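Local coordinates for putative 2OG-Fe(II) oxygenase family protein (Caulobacter crescentus CB15, PDB 3OOX) that is probably an iron(II)- and 2-oxoglutarate-dependent oxygenase, perhaps of the ethylene-forming kind that also acts on L-arginine, at residues Asp8-Ser13 with Thr20-Glu25; Gly75-Ile80 with Asp166-Leu171. One frame throughout, in Å; residues are numbered along the deposited sequence.

Contact 1: Asp8-Ser13 with Thr20-Glu25; sequences DPVSFS and TRFAQE
Val10 puts both of its methyl groups against the helix that follows it in the chain, and apolar packing carries most of this contact. CG1, anti to the backbone N (chi1 177°), meets the ring of Phe22, with Val10 CG1 3.8 Å from Phe22 CD1. The other branch, Val10 CG2, lies 3.8 Å from CB of Glu25. Phe22 also holds its CG anti to the backbone N (chi1 -176°), a setting that carries the ring from the flank of the helix over to the strand. There its tip reaches a second aromatic: Phe22 CZ comes in at the edge of the Phe12 ring, 4.0 Å from Phe12 CD1. Leu14, Leu38 and Ala148 also pack on Phe22, so the ring sits in a buried apolar setting.

No hydrogen bond crosses between the segments; the polar side chains are held by other partners. Glu25 lays its carboxylate beside the valine, Glu25 OE1 3.7 Å from Val10 CG1, while its other oxygen forms a salt bridge one helical turn back: Arg21 NE to Glu25 OE2, 2.9 Å and nearly straight at 171°. That oxygen lies in the guanidinium plane, but the N-H reaches it from above the carboxylate plane. On the strand side, Ser13 N donates to Ser11 OG over 3.0 Å, a capping bond at the turn into the next helix; the hydroxyl's strongest partner is the carboxylate of Asp40, to which it is hydrogen-bonded.

Backbone hydrogen bonds from Val10 and Phe12 to strand 35-39 place strand 10-11 at the edge of the main sheet. The whole is a beta-alpha-beta crossover: edge strand 10-11, helices 13-17 and 19-33, then the parallel neighbour 35-39.

Contact 2: Gly75-Ile80 with Asp166-Leu171; sequences GARGYI and DGNSVL
Arg77 brings the end of its guanidinium group to the side chains of Asn168 and Val170, and these two touches make up the contact. The amide oxygen of Asn168 comes to the edge of the guanidinium, near its plane, but Arg77 NH2 and Asn168 OD1 are 3.6 Å apart and form no hydrogen bond. Amide and guanidinium planes stand almost perpendicular, 85° apart. Val170 offers one methyl, with CG2 4.2 Å from Arg77 NH1, a loose van der Waals approach.

What fixes the arginine comes from its own side of the contact. Its chain bends at chi2 (-70°), and the guanidinium folds back over the preceding peptide, where Arg77 NH1 donates to Ala76 O at 2.8 Å. The donor stands well above that carbonyl plane, and the N-H...O angle is 154°. Arg77 NE is taken up by the carbonyl of Ala116, so two backbone oxygens set how the group is turned, while Val72 and Asn118 also touch its side chain.

Across from it, Asn168 is the centre of an inverse gamma turn, closed by Ser169 N to Gly167 O at 2.8 Å. With CG anti to its backbone N, Asn168 sends its amide out toward the arginine, and Met115 lies against its side chain. Val170, the first residue of strand 170-176, packs on His100.

Strand 97-101 pairs through His100 with Gly78 and through Met101 with Leu171. The contact joins the residues leading into strands 78-80 and 170-176, which strand 97-101 separates in the large sheet of a double-stranded beta-helix (jelly-roll) oxygenase fold.

Contacts 1 and 2 sit on opposite sides of the chain's centre, their own centres 30 Å apart and their nearest atoms about 17 Å from each other, so they do not touch. Along the chain, both segments of contact 1 come before either segment of contact 2. One mixed sheet of eight strands joins them. Strand 10-11 of contact 1 is one outermost strand and strand 78-80 of contact 2 is the other, with 170-176 two places in from that second edge. Helix 127-152 packs against both sites, meeting Phe12 and Phe22 in one and Ser169 and Leu171 in the other. N-terminal segments thus complete both margins of the sheet.

Contact 1: Asp8-Ser13 with Thr20-Glu25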
ATOM      1  N   ASP A   8      -7.625   5.804 -16.244  1.00 31.97           N
ATOM      2  CA  ASP A   8      -6.672   5.673 -17.350  1.00 34.49           C
ATOM      3  C   ASP A   8      -5.243   5.778 -16.815  1.00 31.22           C
ATOM      4  O   ASP A   8      -4.982   6.625 -15.956  1.00 32.77           O
ATOM      5  CB  ASP A   8      -6.886   6.789 -18.378  1.00 37.23           C
ATOM      6  CG  ASP A   8      -8.255   6.720 -19.073  1.00 43.19           C
ATOM      7  OD1 ASP A   8      -8.838   5.619 -19.184  1.00 45.47           O
ATOM      8  OD2 ASP A   8      -8.728   7.783 -19.528  1.00 50.62           O
ATOM      9  N   PRO A   9      -4.332   4.903 -17.282  1.00 29.74           N
ATOM     10  CA  PRO A   9      -2.948   5.010 -16.807  1.00 27.62           C
ATOM     11  C   PRO A   9      -2.239   6.291 -17.261  1.00 28.59           C
ATOM     12  O   PRO A   9      -2.557   6.842 -18.340  1.00 29.31           O
ATOM     13  CB  PRO A   9      -2.254   3.766 -17.371  1.00 30.31           C
ATOM     14  CG  PRO A   9      -3.331   2.887 -17.899  1.00 34.34           C
ATOM     15  CD  PRO A   9      -4.561   3.697 -18.095  1.00 32.43           C
ATOM     16  N   VAL A  10      -1.324   6.750 -16.422  1.00 24.72           N
ATOM     17  CA  VAL A  10      -0.408   7.854 -16.714  1.00 25.14           C
ATOM     18  C   VAL A  10       0.976   7.225 -16.828  1.00 22.55           C
ATOM     19  O   VAL A  10       1.414   6.524 -15.944  1.00 23.74           O
ATOM     20  CB  VAL A  10      -0.422   8.918 -15.606  1.00 25.89           C
ATOM     21  CG1 VAL A  10       0.607  10.074 -15.876  1.00 21.92           C
ATOM     22  CG2 VAL A  10      -1.836   9.499 -15.411  1.00 29.49           C
ATOM     23  N   SER A  11       1.667   7.442 -17.956  1.00 21.81           N
ATOM     24  CA  SER A  11       2.955   6.812 -18.164  1.00 22.56           C
ATOM     25  C   SER A  11       4.056   7.447 -17.312  1.00 24.65           C
ATOM     26  O   SER A  11       4.260   8.654 -17.364  1.00 24.75           O
ATOM     27  CB  SER A  11       3.378   6.887 -19.640  1.00 22.02           C
ATOM     28  OG  SER A  11       4.657   6.303 -19.783  1.00 24.95           O
ATOM     29  N   PHE A  12       4.777   6.593 -16.600  1.00 23.74           N
ATOM     30  CA  PHE A  12       5.967   6.999 -15.875  1.00 24.81           C
ATOM     31  C   PHE A  12       7.028   7.600 -16.823  1.00 24.15           C
ATOM     32  O   PHE A  12       7.899   8.315 -16.364  1.00 23.74           O
ATOM     33  CB  PHE A  12       6.531   5.841 -15.050  1.00 24.31           C
ATOM     34  CG  PHE A  12       7.705   6.228 -14.209  1.00 19.11           C
ATOM     35  CD1 PHE A  12       7.549   7.098 -13.136  1.00 20.68           C
ATOM     36  CD2 PHE A  12       8.962   5.773 -14.505  1.00 22.10           C
ATOM     37  CE1 PHE A  12       8.643   7.483 -12.363  1.00 23.62           C
ATOM     38  CE2 PHE A  12      10.062   6.175 -13.748  1.00 25.26           C
ATOM     39  CZ  PHE A  12       9.896   7.011 -12.686  1.00 23.28           C
ATOM     40  N   SER A  13       6.954   7.341 -18.125  1.00 25.65           N
ATOM     41  CA  SER A  13       7.920   7.949 -19.054  1.00 26.61           C
ATOM     42  C   SER A  13       7.847   9.489 -18.982  1.00 25.98           C
ATOM     43  O   SER A  13       8.837  10.187 -19.267  1.00 25.08           O
ATOM     44  CB  SER A  13       7.670   7.429 -20.477  1.00 27.10           C
ATOM     45  OG  SER A  13       6.449   7.925 -20.978  1.00 29.08           O
ATOM     46  N   THR A  20       5.961  18.272 -15.595  1.00 25.23           N
ATOM     47  CA  THR A  20       4.801  19.129 -15.329  1.00 25.29           C
ATOM     48  C   THR A  20       3.487  18.436 -15.704  1.00 25.30           C
ATOM     49  O   THR A  20       2.514  18.474 -14.939  1.00 27.05           O
ATOM     50  CB  THR A  20       4.944  20.478 -16.079  1.00 26.75           C
ATOM     51  OG1 THR A  20       6.067  21.169 -15.521  1.00 30.25           O
ATOM     52  CG2 THR A  20       3.686  21.352 -15.912  1.00 28.29           C
ATOM     53  N   ARG A  21       3.449  17.797 -16.863  1.00 24.00           N
ATOM     54  CA  ARG A  21       2.280  17.021 -17.249  1.00 23.98           C
ATOM     55  C   ARG A  21       2.044  15.764 -16.362  1.00 25.51           C
ATOM     56  O   ARG A  21       0.894  15.444 -16.008  1.00 23.16           O
ATOM     57  CB  ARG A  21       2.413  16.635 -18.717  1.00 25.54           C
ATOM     58  CG  ARG A  21       1.393  15.640 -19.212  1.00 27.04           C
ATOM     59  CD  ARG A  21       1.594  15.389 -20.680  1.00 29.13           C
ATOM     60  NE  ARG A  21       0.786  14.251 -21.114  1.00 32.09           N
ATOM     61  CZ  ARG A  21       1.044  13.492 -22.174  1.00 35.93           C
ATOM     62  NH1 ARG A  21       2.085  13.761 -22.970  1.00 33.18           N
ATOM     63  NH2 ARG A  21       0.254  12.457 -22.436  1.00 33.98           N
ATOM     64  N   PHE A  22       3.130  15.061 -16.029  1.00 23.82           N
ATOM     65  CA  PHE A  22       3.086  13.914 -15.136  1.00 24.28           C
ATOM     66  C   PHE A  22       2.384  14.279 -13.827  1.00 24.50           C
ATOM     67  O   PHE A  22       1.434  13.612 -13.412  1.00 24.27           O
ATOM     68  CB  PHE A  22       4.516  13.411 -14.868  1.00 21.24           C
ATOM     69  CG  PHE A  22       4.591  12.154 -14.014  1.00 20.08           C
ATOM     70  CD1 PHE A  22       4.078  10.938 -14.479  1.00 23.82           C
ATOM     71  CD2 PHE A  22       5.210  12.183 -12.776  1.00 21.01           C
ATOM     72  CE1 PHE A  22       4.171   9.805 -13.720  1.00 26.00           C
ATOM     73  CE2 PHE A  22       5.290  11.042 -12.018  1.00 22.88           C
ATOM     74  CZ  PHE A  22       4.767   9.853 -12.504  1.00 23.51           C
ATOM     75  N   ALA A  23       2.856  15.334 -13.179  1.00 21.58           N
ATOM     76  CA  ALA A  23       2.293  15.790 -11.914  1.00 24.18           C
ATOM     77  C   ALA A  23       0.828  16.211 -12.058  1.00 24.26           C
ATOM     78  O   ALA A  23      -0.006  15.835 -11.243  1.00 22.27           O
ATOM     79  CB  ALA A  23       3.140  16.929 -11.327  1.00 21.78           C
ATOM     80  N   GLN A  24       0.486  16.954 -13.097  1.00 24.51           N
ATOM     81  CA  GLN A  24      -0.933  17.307 -13.320  1.00 24.23           C
ATOM     82  C   GLN A  24      -1.843  16.088 -13.519  1.00 23.92           C
ATOM     83  O   GLN A  24      -2.905  16.006 -12.902  1.00 25.14           O
ATOM     84  CB  GLN A  24      -1.088  18.238 -14.525  1.00 25.38           C
ATOM     85  CG  GLN A  24      -2.547  18.624 -14.860  1.00 29.96           C
ATOM     86  CD  GLN A  24      -3.318  19.262 -13.698  1.00 31.74           C
ATOM     87  OE1 GLN A  24      -2.770  20.033 -12.901  1.00 35.99           O
ATOM     88  NE2 GLN A  24      -4.613  18.944 -13.611  1.00 29.78           N
ATOM     89  N   GLU A  25      -1.463  15.172 -14.407  1.00 23.14           N
ATOM     90  CA  GLU A  25      -2.317  14.002 -14.703  1.00 23.19           C
ATOM     91  C   GLU A  25      -2.425  13.046 -13.517  1.00 23.53           C
ATOM     92  O   GLU A  25      -3.531  12.607 -13.161  1.00 24.47           O
ATOM     93  CB  GLU A  25      -1.821  13.263 -15.931  1.00 21.94           C
ATOM     94  CG  GLU A  25      -1.931  14.066 -17.205  1.00 27.65           C
ATOM     95  CD  GLU A  25      -1.591  13.271 -18.432  1.00 30.08           C
ATOM     96  OE1 GLU A  25      -1.376  12.052 -18.335  1.00 32.95           O
ATOM     97  OE2 GLU A  25      -1.562  13.880 -19.520  1.00 30.73           O
TER

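Contact 2: Gly75-Ile80 with Asp166-Leu171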
ATOM      1  N   GLY A  75       1.829  -9.656  14.574  1.00 19.32           N
ATOM      2  CA  GLY A  75       1.745  -9.830  13.138  1.00 19.25           C
ATOM      3  C   GLY A  75       2.310  -8.678  12.329  1.00 19.26           C
ATOM      4  O   GLY A  75       2.336  -8.711  11.106  1.00 21.17           O
ATOM      5  N   ALA A  76       2.852  -7.659  13.012  1.00 17.82           N
ATOM      6  CA  ALA A  76       3.420  -6.534  12.336  1.00 17.71           C
ATOM      7  C   ALA A  76       4.735  -6.858  11.616  1.00 15.37           C
ATOM      8  O   ALA A  76       5.162  -6.123  10.720  1.00 18.21           O
ATOM      9  CB  ALA A  76       3.665  -5.401  13.356  1.00 19.76           C
ATOM     10  N   ARG A  77       5.377  -7.950  12.035  1.00 18.69           N
ATOM     11  CA  ARG A  77       6.572  -8.465  11.356  1.00 19.01           C
ATOM     12  C   ARG A  77       6.396  -9.955  11.211  1.00 18.65           C
ATOM     13  O   ARG A  77       5.784 -10.576  12.040  1.00 20.92           O
ATOM     14  CB  ARG A  77       7.822  -8.177  12.199  1.00 19.22           C
ATOM     15  CG  ARG A  77       8.097  -6.687  12.498  1.00 17.35           C
ATOM     16  CD  ARG A  77       8.515  -5.917  11.291  1.00 17.36           C
ATOM     17  NE  ARG A  77       8.779  -4.494  11.588  1.00 18.76           N
ATOM     18  CZ  ARG A  77       7.907  -3.502  11.414  1.00 19.60           C
ATOM     19  NH1 ARG A  77       6.677  -3.723  10.950  1.00 18.82           N
ATOM     20  NH2 ARG A  77       8.252  -2.241  11.692  1.00 18.49           N
ATOM     21  N   GLY A  78       6.919 -10.526  10.127  1.00 17.64           N
ATOM     22  CA  GLY A  78       6.814 -11.967   9.949  1.00 18.10           C
ATOM     23  C   GLY A  78       5.461 -12.458   9.454  1.00 17.60           C
ATOM     24  O   GLY A  78       4.784 -11.790   8.677  1.00 18.25           O
ATOM     25  N   TYR A  79       5.104 -13.660   9.888  1.00 17.60           N
ATOM     26  CA  TYR A  79       4.036 -14.441   9.280  1.00 17.88           C
ATOM     27  C   TYR A  79       2.731 -14.316  10.065  1.00 17.94           C
ATOM     28  O   TYR A  79       2.720 -14.299  11.298  1.00 17.84           O
ATOM     29  CB  TYR A  79       4.488 -15.900   9.232  1.00 18.27           C
ATOM     30  CG  TYR A  79       3.467 -16.856   8.691  1.00 17.30           C
ATOM     31  CD1 TYR A  79       3.049 -16.760   7.377  1.00 18.82           C
ATOM     32  CD2 TYR A  79       2.969 -17.871   9.476  1.00 19.04           C
ATOM     33  CE1 TYR A  79       2.117 -17.650   6.849  1.00 18.30           C
ATOM     34  CE2 TYR A  79       2.022 -18.786   8.969  1.00 20.15           C
ATOM     35  CZ  TYR A  79       1.596 -18.641   7.657  1.00 18.13           C
ATOM     36  OH  TYR A  79       0.671 -19.532   7.135  1.00 20.80           O
ATOM     37  N   ILE A  80       1.606 -14.256   9.330  1.00 18.54           N
ATOM     38  CA  ILE A  80       0.282 -14.363   9.915  1.00 17.03           C
ATOM     39  C   ILE A  80      -0.420 -15.532   9.215  1.00 17.99           C
ATOM     40  O   ILE A  80      -0.582 -15.517   7.993  1.00 18.48           O
ATOM     41  CB  ILE A  80      -0.564 -13.084   9.701  1.00 17.90           C
ATOM     42  CG1 ILE A  80       0.156 -11.843  10.265  1.00 18.55           C
ATOM     43  CG2 ILE A  80      -1.944 -13.277  10.318  1.00 21.26           C
ATOM     44  CD1 ILE A  80      -0.593 -10.517  10.013  1.00 19.01           C
ATOM     45  N   ASP A 166      13.224   7.238   6.481  1.00 17.98           N
ATOM     46  CA  ASP A 166      13.079   6.233   7.528  1.00 18.32           C
ATOM     47  C   ASP A 166      11.621   6.006   7.936  1.00 16.73           C
ATOM     48  O   ASP A 166      11.363   5.564   9.058  1.00 17.16           O
ATOM     49  CB  ASP A 166      13.966   6.540   8.755  1.00 16.78           C
ATOM     50  CG  ASP A 166      15.470   6.474   8.433  1.00 18.58           C
ATOM     51  OD1 ASP A 166      15.796   5.794   7.469  1.00 22.51           O
ATOM     52  OD2 ASP A 166      16.257   7.134   9.129  1.00 22.38           O
ATOM     53  N   GLY A 167      10.717   6.194   6.983  1.00 16.59           N
ATOM     54  CA  GLY A 167       9.296   6.002   7.245  1.00 17.00           C
ATOM     55  C   GLY A 167       8.969   4.573   7.653  1.00 16.19           C
ATOM     56  O   GLY A 167       9.639   3.640   7.229  1.00 16.20           O
ATOM     57  N   ASN A 168       7.898   4.422   8.427  1.00 15.85           N
ATOM     58  CA  ASN A 168       7.503   3.145   9.037  1.00 16.53           C
ATOM     59  C   ASN A 168       6.713   2.322   8.026  1.00 16.39           C
ATOM     60  O   ASN A 168       5.604   1.858   8.299  1.00 17.52           O
ATOM     61  CB  ASN A 168       6.679   3.405  10.284  1.00 18.08           C
ATOM     62  CG  ASN A 168       6.637   2.226  11.229  1.00 16.08           C
ATOM     63  OD1 ASN A 168       7.176   1.134  10.978  1.00 17.15           O
ATOM     64  ND2 ASN A 168       5.965   2.459  12.369  1.00 18.39           N
ATOM     65  N   SER A 169       7.297   2.162   6.848  1.00 15.86           N
ATOM     66  CA  SER A 169       6.644   1.532   5.716  1.00 14.20           C
ATOM     67  C   SER A 169       6.699   0.026   5.790  1.00 14.88           C
ATOM     68  O   SER A 169       7.633  -0.558   6.362  1.00 15.92           O
ATOM     69  CB  SER A 169       7.240   2.052   4.395  1.00 15.79           C
ATOM     70  OG  SER A 169       7.086   3.472   4.330  1.00 17.37           O
ATOM     71  N   VAL A 170       5.700  -0.606   5.188  1.00 15.53           N
ATOM     72  CA  VAL A 170       5.562  -2.070   5.269  1.00 15.43           C
ATOM     73  C   VAL A 170       5.319  -2.619   3.879  1.00 15.56           C
ATOM     74  O   VAL A 170       4.420  -2.171   3.179  1.00 15.69           O
ATOM     75  CB  VAL A 170       4.446  -2.463   6.206  1.00 15.78           C
ATOM     76  CG1 VAL A 170       4.195  -3.986   6.147  1.00 16.55           C
ATOM     77  CG2 VAL A 170       4.743  -2.055   7.659  1.00 17.64           C
ATOM     78  N   LEU A 171       6.124  -3.626   3.514  1.00 15.86           N
ATOM     79  CA  LEU A 171       5.871  -4.463   2.344  1.00 16.52           C
ATOM     80  C   LEU A 171       5.123  -5.682   2.830  1.00 17.42           C
ATOM     81  O   LEU A 171       5.603  -6.406   3.721  1.00 16.66           O
ATOM     82  CB  LEU A 171       7.160  -4.917   1.675  1.00 16.20           C
ATOM     83  CG  LEU A 171       7.027  -5.821   0.461  1.00 16.87           C
ATOM     84  CD1 LEU A 171       6.212  -5.133  -0.654  1.00 18.77           C
ATOM     85  CD2 LEU A 171       8.420  -6.232  -0.075  1.00 18.56           C
TER